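Local coordinates for malonyl CoA-acyl carrier protein transacylase (PDB 3IM9) that transfers the malonyl group from malonyl-CoA to holo-acyl carrier protein, supplying malonyl-ACP for bacterial fatty acid biosynthesis, at residues A[48-52]-A[53-57]. Residues are numbered along the deposited sequence; the frame is centred on the assembly and turned at random.
Sequences LDFDI and LETMF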
loop_
_atom_site.group_PDB
_atom_site.type_symbol
_atom_site.label_atom_id
_atom_site.label_comp_id
_atom_site.label_asym_id
_atom_site.label_seq_id
_atom_site.Cartn_x
_atom_site.Cartn_y
_atom_site.Cartn_z
ATOM N N LEU A 48 2.219 -15.086 -14.133
ATOM C CA LEU A 48 1.289 -14.141 -14.715
ATOM C C LEU A 48 1.053 -14.267 -16.217
ATOM O O LEU A 48 2.008 -14.637 -16.977
ATOM C CB LEU A 48 1.777 -12.715 -14.347
ATOM C CG LEU A 48 1.767 -12.454 -12.821
ATOM C CD1 LEU A 48 2.508 -11.275 -12.451
ATOM C CD2 LEU A 48 0.306 -12.305 -12.284
ATOM N N ASP A 49 -0.131 -13.842 -16.639
ATOM C CA ASP A 49 -0.568 -13.938 -18.029
ATOM C C ASP A 49 -0.166 -12.715 -18.872
ATOM O O ASP A 49 -0.675 -12.533 -19.982
ATOM C CB ASP A 49 -2.125 -14.181 -18.081
ATOM C CG ASP A 49 -2.953 -13.002 -17.623
ATOM O OD1 ASP A 49 -2.438 -11.937 -17.237
ATOM O OD2 ASP A 49 -4.228 -13.200 -17.589
ATOM N N PHE A 50 0.701 -11.822 -18.353
ATOM C CA PHE A 50 1.264 -10.798 -19.206
ATOM C C PHE A 50 2.763 -10.736 -18.875
ATOM O O PHE A 50 3.211 -11.417 -17.901
ATOM C CB PHE A 50 0.602 -9.430 -18.935
ATOM C CG PHE A 50 0.967 -8.811 -17.555
ATOM C CD1 PHE A 50 0.393 -9.329 -16.369
ATOM C CD2 PHE A 50 1.750 -7.637 -17.477
ATOM C CE1 PHE A 50 0.692 -8.756 -15.110
ATOM C CE2 PHE A 50 2.075 -7.108 -16.269
ATOM C CZ PHE A 50 1.499 -7.658 -15.046
ATOM N N ASP A 51 3.522 -9.952 -19.669
ATOM C CA ASP A 51 4.966 -9.904 -19.493
ATOM C C ASP A 51 5.272 -8.909 -18.391
ATOM O O ASP A 51 5.574 -7.700 -18.607
ATOM C CB ASP A 51 5.663 -9.514 -20.792
ATOM C CG ASP A 51 7.127 -9.757 -20.734
ATOM O OD1 ASP A 51 7.726 -9.799 -19.642
ATOM O OD2 ASP A 51 7.724 -9.862 -21.841
ATOM N N ILE A 52 5.185 -9.430 -17.178
ATOM C CA ILE A 52 5.392 -8.549 -15.980
ATOM C C ILE A 52 6.790 -7.944 -15.932
ATOM O O ILE A 52 6.968 -6.784 -15.608
ATOM C CB ILE A 52 5.091 -9.330 -14.637
ATOM C CG1 ILE A 52 5.273 -8.407 -13.411
ATOM C CG2 ILE A 52 5.879 -10.679 -14.645
ATOM C CD1 ILE A 52 4.268 -7.340 -13.330
ATOM N N LEU A 53 7.797 -8.746 -16.303
ATOM C CA LEU A 53 9.122 -8.175 -16.222
ATOM C C LEU A 53 9.396 -7.068 -17.274
ATOM O O LEU A 53 10.032 -6.068 -16.949
ATOM C CB LEU A 53 10.249 -9.278 -16.263
ATOM C CG LEU A 53 10.045 -10.397 -15.217
ATOM C CD1 LEU A 53 11.255 -11.348 -15.288
ATOM C CD2 LEU A 53 9.970 -9.821 -13.801
ATOM N N GLU A 54 8.857 -7.258 -18.483
ATOM C CA GLU A 54 8.994 -6.192 -19.510
ATOM C C GLU A 54 8.274 -4.944 -18.997
ATOM O O GLU A 54 8.803 -3.846 -19.031
ATOM C CB GLU A 54 8.379 -6.674 -20.797
ATOM C CG GLU A 54 8.646 -5.601 -21.936
ATOM C CD GLU A 54 7.876 -4.321 -21.877
ATOM O OE1 GLU A 54 6.694 -4.367 -21.509
ATOM O OE2 GLU A 54 8.484 -3.298 -22.251
ATOM N N THR A 55 7.130 -5.201 -18.362
ATOM C CA THR A 55 6.296 -4.072 -17.889
ATOM C C THR A 55 7.017 -3.302 -16.784
ATOM O O THR A 55 7.013 -2.043 -16.775
ATOM C CB THR A 55 4.929 -4.548 -17.453
ATOM O OG1 THR A 55 4.286 -5.165 -18.559
ATOM C CG2 THR A 55 4.003 -3.336 -17.029
ATOM N N MET A 56 7.726 -4.042 -15.898
ATOM C CA MET A 56 8.505 -3.420 -14.836
ATOM C C MET A 56 9.773 -2.680 -15.389
ATOM O O MET A 56 10.135 -1.566 -14.963
ATOM C CB MET A 56 8.978 -4.458 -13.811
ATOM C CG MET A 56 7.740 -4.956 -13.001
ATOM S SD MET A 56 8.146 -6.388 -12.009
ATOM C CE MET A 56 9.229 -5.657 -10.741
ATOM N N PHE A 57 10.491 -3.331 -16.292
ATOM C CA PHE A 57 11.816 -2.837 -16.645
ATOM C C PHE A 57 11.843 -1.826 -17.779
ATOM O O PHE A 57 12.744 -0.949 -17.677
ATOM C CB PHE A 57 12.743 -4.023 -17.092
ATOM C CG PHE A 57 12.932 -5.131 -16.056
ATOM C CD1 PHE A 57 12.668 -4.998 -14.671
ATOM C CD2 PHE A 57 13.462 -6.384 -16.532
ATOM C CE1 PHE A 57 12.852 -6.086 -13.752
ATOM C CE2 PHE A 57 13.655 -7.409 -15.605
ATOM C CZ PHE A 57 13.390 -7.287 -14.233
HETATM O O HOH W 1 7.756 -11.496 -17.584
#
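At D51 the chain turns from a loop into the short helix 52-57, whose first turn closes through T55 N to D51 O (3.0 Å) and M56 N to I52 O (2.9 Å), a helix start with D51 as N-cap. An inverse gamma turn centred on D51, with a weak bond from I52 N to F50 O, leads the chain into the helix. Aspartate suits the N-cap because its short carboxylate can fold back onto amides that the helix itself leaves without carbonyl partners. With CG anti to the backbone N (chi1 -167°), D51 OD1 accepts from E54 N at 3.0 Å; the N-H points almost straight at it (162°) but arrives from above the carboxylate plane. A water completes the cap, donating to OD1 while accepting from L53 N. The negative carboxylate should also interact favourably with the helix dipole. The capping bond draws E54 CB to within 3.3 Å of D51 CG, yet E54's bent chain leads its acid away, where OE2 accepts from T58 and E60 beyond the helix.

One turn on, the short, branched side chain of T55 keeps its hydroxyl near the backbone: OG1 donates to D51 O from above the carbonyl plane, while the T55 amide grips it close to the plane. The flat F50 ring can lay its CD2/CE2 edge beside that OG1, nearly in plane. On the buried side, I52 and M56, apolar and four apart, both touch A73 of helix 67-84, while L53 and M56 reach L41 of helix 35-47. This packing in the acyl transferase domain, away from the presumed active-site residues and the calcium ion, joins helix 52-57 to those two helices. M56 bends at its last torsion (chi3 70°), and its SD rests 3.8 Å from I52 CG1.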